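Local coordinates for uncharacterized LolA superfamily protein NE2245 (Nitrosomonas europaea ATCC 19718, PDB 3BUU) that is of unknown function but belongs to the LolA superfamily, whose namesake ferries lipoproteins across the periplasm, and may likewise bind a lipid-bearing partner, at residues F26-I32 against Y44-S50; D180-G184 against D209-R213. One frame throughout, in Å; residues are numbered along the deposited sequence.

How the contacts relate
From the N terminus the chain first runs up to contact 1, where F26-I32 pairs with Y44-S50 and closes the hairpin of strands 26-36 and 39-51 over eleven intervening residues. Contact 2 opens only much later: D180-G184 spans the end of strand 170-182 and the turn after it, the chain runs back through strand 185-195, and D209-R213 arrives at the end of strand 202-212. The two closures therefore follow in series, neither nested nor crossed. They meet in space all the same, because strand 202-212 lies beside strand 26-36 and the backbone N of Q27 probably bonds to K211 O. Together they connect the N-terminal hairpin with three late strands.

Contact 1 (F26-I32 against Y44-S50)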
loop_
_atom_site.group_PDB
_atom_site.type_symbol
_atom_site.label_atom_id
_atom_site.label_comp_id
_atom_site.label_asym_id
_atom_site.label_seq_id
_atom_site.Cartn_x
_atom_site.Cartn_y
_atom_site.Cartn_z
ATOM N N PHE A 26 -7.078 1.061 12.211
ATOM C CA PHE A 26 -6.697 2.451 12.235
ATOM C C PHE A 26 -7.279 3.202 11.046
ATOM O O PHE A 26 -7.745 2.611 10.070
ATOM C CB PHE A 26 -5.148 2.614 12.317
ATOM C CG PHE A 26 -4.404 2.201 11.080
ATOM C CD1 PHE A 26 -4.180 3.126 10.047
ATOM C CD2 PHE A 26 -3.897 0.917 10.927
ATOM C CE1 PHE A 26 -3.487 2.753 8.895
ATOM C CE2 PHE A 26 -3.216 0.565 9.751
ATOM C CZ PHE A 26 -3.006 1.474 8.781
ATOM N N GLN A 27 -7.217 4.528 11.163
ATOM C CA GLN A 27 -7.556 5.472 10.126
ATOM C C GLN A 27 -6.285 6.219 9.736
ATOM O O GLN A 27 -5.439 6.519 10.593
ATOM C CB GLN A 27 -8.617 6.428 10.689
ATOM C CG GLN A 27 -9.086 7.380 9.649
ATOM C CD GLN A 27 -10.058 8.384 10.206
ATOM O OE1 GLN A 27 -11.156 8.041 10.632
ATOM N NE2 GLN A 27 -9.654 9.648 10.220
ATOM N N VAL A 28 -6.167 6.569 8.454
ATOM C CA VAL A 28 -5.087 7.430 8.017
ATOM C C VAL A 28 -5.509 8.207 6.784
ATOM O O VAL A 28 -6.346 7.720 6.011
ATOM C CB VAL A 28 -3.792 6.621 7.784
ATOM C CG1 VAL A 28 -3.910 5.680 6.596
ATOM C CG2 VAL A 28 -2.574 7.524 7.649
ATOM N N ASN A 29 -4.934 9.386 6.605
ATOM C CA ASN A 29 -5.123 10.142 5.353
ATOM C C ASN A 29 -3.912 9.960 4.468
ATOM O O ASN A 29 -2.780 9.965 4.945
ATOM C CB ASN A 29 -5.326 11.639 5.651
ATOM C CG ASN A 29 -6.487 11.884 6.592
ATOM O OD1 ASN A 29 -7.506 11.179 6.580
ATOM N ND2 ASN A 29 -6.325 12.874 7.438
ATOM N N VAL A 30 -4.170 9.834 3.169
ATOM C CA VAL A 30 -3.106 9.658 2.187
ATOM C C VAL A 30 -3.248 10.658 1.067
ATOM O O VAL A 30 -4.319 10.732 0.444
ATOM C CB VAL A 30 -3.123 8.219 1.582
ATOM C CG1 VAL A 30 -1.834 7.991 0.788
ATOM C CG2 VAL A 30 -3.276 7.166 2.695
ATOM N N ALA A 31 -2.196 11.426 0.821
ATOM C CA ALA A 31 -2.160 12.364 -0.303
ATOM C C ALA A 31 -1.196 11.774 -1.324
ATOM O O ALA A 31 -0.124 11.319 -0.939
ATOM C CB ALA A 31 -1.644 13.709 0.141
ATOM N N ILE A 32 -1.586 11.734 -2.581
ATOM C CA ILE A 32 -0.760 11.125 -3.614
ATOM C C ILE A 32 -0.568 12.178 -4.704
ATOM O O ILE A 32 -1.530 12.638 -5.323
ATOM C CB ILE A 32 -1.375 9.873 -4.223
ATOM C CG1 ILE A 32 -1.741 8.899 -3.109
ATOM C CG2 ILE A 32 -0.431 9.273 -5.250
ATOM C CD1 ILE A 32 -2.327 7.541 -3.616
ATOM N N TYR A 44 -4.345 13.693 -5.598
ATOM C CA TYR A 44 -5.393 12.823 -5.118
ATOM C C TYR A 44 -5.275 12.728 -3.609
ATOM O O TYR A 44 -4.157 12.715 -3.059
ATOM C CB TYR A 44 -5.246 11.421 -5.735
ATOM C CG TYR A 44 -5.782 11.290 -7.153
ATOM C CD1 TYR A 44 -6.893 10.524 -7.391
ATOM C CD2 TYR A 44 -5.236 12.000 -8.239
ATOM C CE1 TYR A 44 -7.436 10.386 -8.664
ATOM C CE2 TYR A 44 -5.767 11.882 -9.519
ATOM C CZ TYR A 44 -6.877 11.078 -9.715
ATOM O OH TYR A 44 -7.437 10.978 -10.976
ATOM N N ARG A 45 -6.406 12.675 -2.923
ATOM C CA ARG A 45 -6.386 12.453 -1.479
ATOM C C ARG A 45 -7.427 11.432 -1.108
ATOM O O ARG A 45 -8.506 11.387 -1.743
ATOM C CB ARG A 45 -6.667 13.761 -0.728
ATOM C CG ARG A 45 -5.634 14.856 -0.864
ATOM C CD ARG A 45 -5.926 15.924 0.193
ATOM N NE ARG A 45 -5.212 17.167 -0.052
ATOM C CZ ARG A 45 -4.057 17.474 0.525
ATOM N NH1 ARG A 45 -3.478 16.610 1.351
ATOM N NH2 ARG A 45 -3.461 18.631 0.267
ATOM N N TYR A 46 -7.100 10.635 -0.088
ATOM C CA TYR A 46 -7.943 9.541 0.353
ATOM C C TYR A 46 -7.998 9.498 1.855
ATOM O O TYR A 46 -7.038 9.840 2.533
ATOM C CB TYR A 46 -7.358 8.187 -0.089
ATOM C CG TYR A 46 -7.188 8.075 -1.588
ATOM C CD1 TYR A 46 -8.169 7.530 -2.382
ATOM C CD2 TYR A 46 -6.017 8.528 -2.215
ATOM C CE1 TYR A 46 -8.011 7.441 -3.752
ATOM C CE2 TYR A 46 -5.860 8.418 -3.589
ATOM C CZ TYR A 46 -6.847 7.887 -4.334
ATOM O OH TYR A 46 -6.691 7.796 -5.697
ATOM N N GLN A 47 -9.110 9.007 2.385
ATOM C CA GLN A 47 -9.181 8.589 3.766
ATOM C C GLN A 47 -9.269 7.076 3.757
ATOM O O GLN A 47 -10.096 6.508 3.038
ATOM C CB GLN A 47 -10.420 9.153 4.466
ATOM C CG GLN A 47 -10.456 8.655 5.940
ATOM C CD GLN A 47 -11.780 8.827 6.648
ATOM O OE1 GLN A 47 -12.672 7.986 6.521
ATOM N NE2 GLN A 47 -11.895 9.875 7.442
ATOM N N VAL A 48 -8.446 6.426 4.577
ATOM C CA VAL A 48 -8.374 4.968 4.632
ATOM C C VAL A 48 -8.786 4.489 6.018
ATOM O O VAL A 48 -8.257 4.985 7.022
ATOM C CB VAL A 48 -6.952 4.494 4.318
ATOM C CG1 VAL A 48 -6.898 2.979 4.372
ATOM C CG2 VAL A 48 -6.553 4.987 2.933
ATOM N N LEU A 49 -9.718 3.528 6.052
ATOM C CA LEU A 49 -10.090 2.808 7.285
ATOM C C LEU A 49 -9.500 1.410 7.067
ATOM O O LEU A 49 -9.966 0.667 6.221
ATOM C CB LEU A 49 -11.605 2.751 7.396
ATOM C CG LEU A 49 -12.293 4.112 7.474
ATOM C CD1 LEU A 49 -13.816 3.923 7.572
ATOM C CD2 LEU A 49 -11.770 4.931 8.634
ATOM N N SER A 50 -8.481 1.077 7.848
ATOM C CA SER A 50 -7.700 -0.122 7.649
ATOM C C SER A 50 -7.885 -1.135 8.787
ATOM O O SER A 50 -7.605 -0.825 9.960
ATOM C CB SER A 50 -6.242 0.249 7.552
ATOM O OG SER A 50 -5.391 -0.875 7.511
HETATM O O HOH W 1 -10.002 12.112 7.076
#
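F26 and S50 form the first of four hydrogen-bonded pairs between antiparallel strands, the others being V28-V48, V30-Y46 and I32-Y44. S50 N gives a nearly straight bond of 2.8 Å to F26 O. From its CB, which packs on K211 O, the F26 side chain carries CG between the backbone N and the carbonyl carbon (chi1 69°), leaning the ring toward S50. CD2, CE2 and CZ then run past S50, with CE2 3.4 Å from S50 OG, and S50 CB stands over one face in a CH-pi contact, 3.8 Å from the ring centroid. At the ring edge, in plane, CE1 lies 3.7 Å from V28 CG1. With an alanine here, S50 CB would probably lose the ring face it rests on, opening a gap beside V28. Farther along the same face of the sheet, V30 CG2 meets V48 CG2 at 3.9 Å, and I32 CD1 approaches Y46 CE2 obliquely at 3.6 Å. On the other face R45 NH1 lies near A31 CB while R45 NE pairs with E62. Strand 202-212 flanks F26-I32, strand 55-62 flanks Y44-S50, and strand 96-98 packs on I32, Y44 and Y46.

Contact 2 (D180-G184 against D209-R213); sequences DNILG and DMKLR
At one end of the antiparallel meander of strands 170-182, 185-195 and 202-212, the tight turn after I182 brings side chains across to the last of the three. I182 and M210 lie 7.7 Å apart at their CA atoms, and apolar side chains bridge the distance. M210, a selenomethionine, sends CG anti to its own N (chi1 -168°) and then bends at its last torsion; its SE meets I182 CG2 at 3.9 Å, the two chains crossing at about a right angle. L183 reaches farther along the strand. Its CD1 sits 4.1 Å from M210 CG and as far from L212 CG, while CD2 lies against L212 CD1, the two leucine side chains running antiparallel alongside each other. P22 packs on L183, M210 and L212 alike. The CB of K211 is directed away from D180-G184, and its NZ forms a 2.8 Å salt bridge with D209 OD2, on the syn side but 27° out of the carboxylate plane. R187 of strand 185-195 takes the carbonyl O of L183. The backbone angles of L183 and G184 suit a type I' turn, as in two-residue beta hairpins, here within the strongly curved antiparallel sheet characteristic of LolA-like proteins.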
loop_
_atom_site.group_PDB
_atom_site.type_symbol
_atom_site.label_atom_id
_atom_site.label_comp_id
_atom_site.label_asym_id
_atom_site.label_seq_id
_atom_site.Cartn_x
_atom_site.Cartn_y
_atom_site.Cartn_z
ATOM N N ASP A 180 8.738 9.047 11.387
ATOM C CA ASP A 180 8.263 9.866 12.505
ATOM C C ASP A 180 7.699 8.953 13.587
ATOM O O ASP A 180 7.167 7.897 13.294
ATOM C CB ASP A 180 7.175 10.790 11.954
ATOM C CG ASP A 180 6.750 11.853 12.931
ATOM O OD1 ASP A 180 7.594 12.319 13.713
ATOM O OD2 ASP A 180 5.564 12.230 12.910
ATOM N N ASN A 181 7.801 9.386 14.851
ATOM C CA ASN A 181 7.332 8.583 15.988
ATOM C C ASN A 181 5.791 8.641 16.051
ATOM O O ASN A 181 5.198 9.682 16.371
ATOM C CB ASN A 181 7.964 9.069 17.309
ATOM C CG ASN A 181 7.414 8.323 18.504
ATOM O OD1 ASN A 181 7.154 7.114 18.412
ATOM N ND2 ASN A 181 7.226 9.003 19.614
ATOM N N ILE A 182 5.139 7.528 15.703
ATOM C CA ILE A 182 3.698 7.443 15.594
ATOM C C ILE A 182 3.291 6.109 16.198
ATOM O O ILE A 182 3.708 5.062 15.693
ATOM C CB ILE A 182 3.265 7.540 14.118
ATOM C CG1 ILE A 182 3.617 8.897 13.489
ATOM C CG2 ILE A 182 1.779 7.222 13.975
ATOM C CD1 ILE A 182 3.561 8.890 11.979
ATOM N N LEU A 183 2.468 6.121 17.248
ATOM C CA LEU A 183 1.838 4.895 17.717
ATOM C C LEU A 183 2.816 3.771 17.960
ATOM O O LEU A 183 2.592 2.623 17.577
ATOM C CB LEU A 183 0.715 4.473 16.753
ATOM C CG LEU A 183 -0.420 5.500 16.631
ATOM C CD1 LEU A 183 -1.339 5.107 15.461
ATOM C CD2 LEU A 183 -1.224 5.631 17.908
ATOM N N GLY A 184 3.895 4.093 18.673
ATOM C CA GLY A 184 4.808 3.052 19.143
ATOM C C GLY A 184 6.004 2.742 18.273
ATOM O O GLY A 184 6.857 1.911 18.679
ATOM N N ASP A 209 -2.181 12.093 9.937
ATOM C CA ASP A 209 -3.235 11.898 10.929
ATOM C C ASP A 209 -3.582 10.431 11.138
ATOM O O ASP A 209 -4.763 10.066 11.193
ATOM C CB ASP A 209 -4.467 12.701 10.553
ATOM C CG ASP A 209 -5.384 12.903 11.763
ATOM O OD1 ASP A 209 -4.905 12.822 12.930
ATOM O OD2 ASP A 209 -6.585 13.079 11.580
HETATM N N MSE A 210 -2.575 9.612 11.292
HETATM C CA MSE A 210 -2.786 8.228 11.609
HETATM C C MSE A 210 -3.336 8.096 13.026
HETATM O O MSE A 210 -2.763 8.658 13.954
HETATM C CB MSE A 210 -1.471 7.483 11.454
HETATM C CG MSE A 210 -1.629 5.989 11.489
HETATM SE SE MSE A 210 0.045 5.031 11.214
HETATM C CE MSE A 210 0.369 5.502 9.405
ATOM N N LYS A 211 -4.404 7.344 13.211
ATOM C CA LYS A 211 -4.950 7.202 14.556
ATOM C C LYS A 211 -5.636 5.863 14.641
ATOM O O LYS A 211 -6.261 5.374 13.684
ATOM C CB LYS A 211 -5.912 8.327 14.864
ATOM C CG LYS A 211 -7.071 8.356 13.980
ATOM C CD LYS A 211 -7.886 9.603 14.172
ATOM C CE LYS A 211 -7.290 10.779 13.492
ATOM N NZ LYS A 211 -8.136 11.992 13.673
ATOM N N LEU A 212 -5.559 5.256 15.826
ATOM C CA LEU A 212 -6.267 3.984 16.032
ATOM C C LEU A 212 -7.760 4.232 16.060
ATOM O O LEU A 212 -8.217 5.296 16.494
ATOM C CB LEU A 212 -5.761 3.320 17.317
ATOM C CG LEU A 212 -4.272 2.900 17.188
ATOM C CD1 LEU A 212 -3.706 2.399 18.501
ATOM C CD2 LEU A 212 -3.957 1.967 16.066
ATOM N N ARG A 213 -8.532 3.279 15.570
ATOM C CA ARG A 213 -9.978 3.479 15.475
ATOM C C ARG A 213 -10.623 2.124 15.525
ATOM O O ARG A 213 -10.144 1.225 14.856
ATOM C CB ARG A 213 -10.339 4.165 14.124
ATOM C CG ARG A 213 -11.795 4.477 14.033
ATOM C CD ARG A 213 -12.204 5.475 13.010
ATOM N NE ARG A 213 -13.666 5.528 12.969
ATOM C CZ ARG A 213 -14.364 6.251 12.107
ATOM N NH1 ARG A 213 -13.730 7.007 11.224
ATOM N NH2 ARG A 213 -15.689 6.194 12.105
#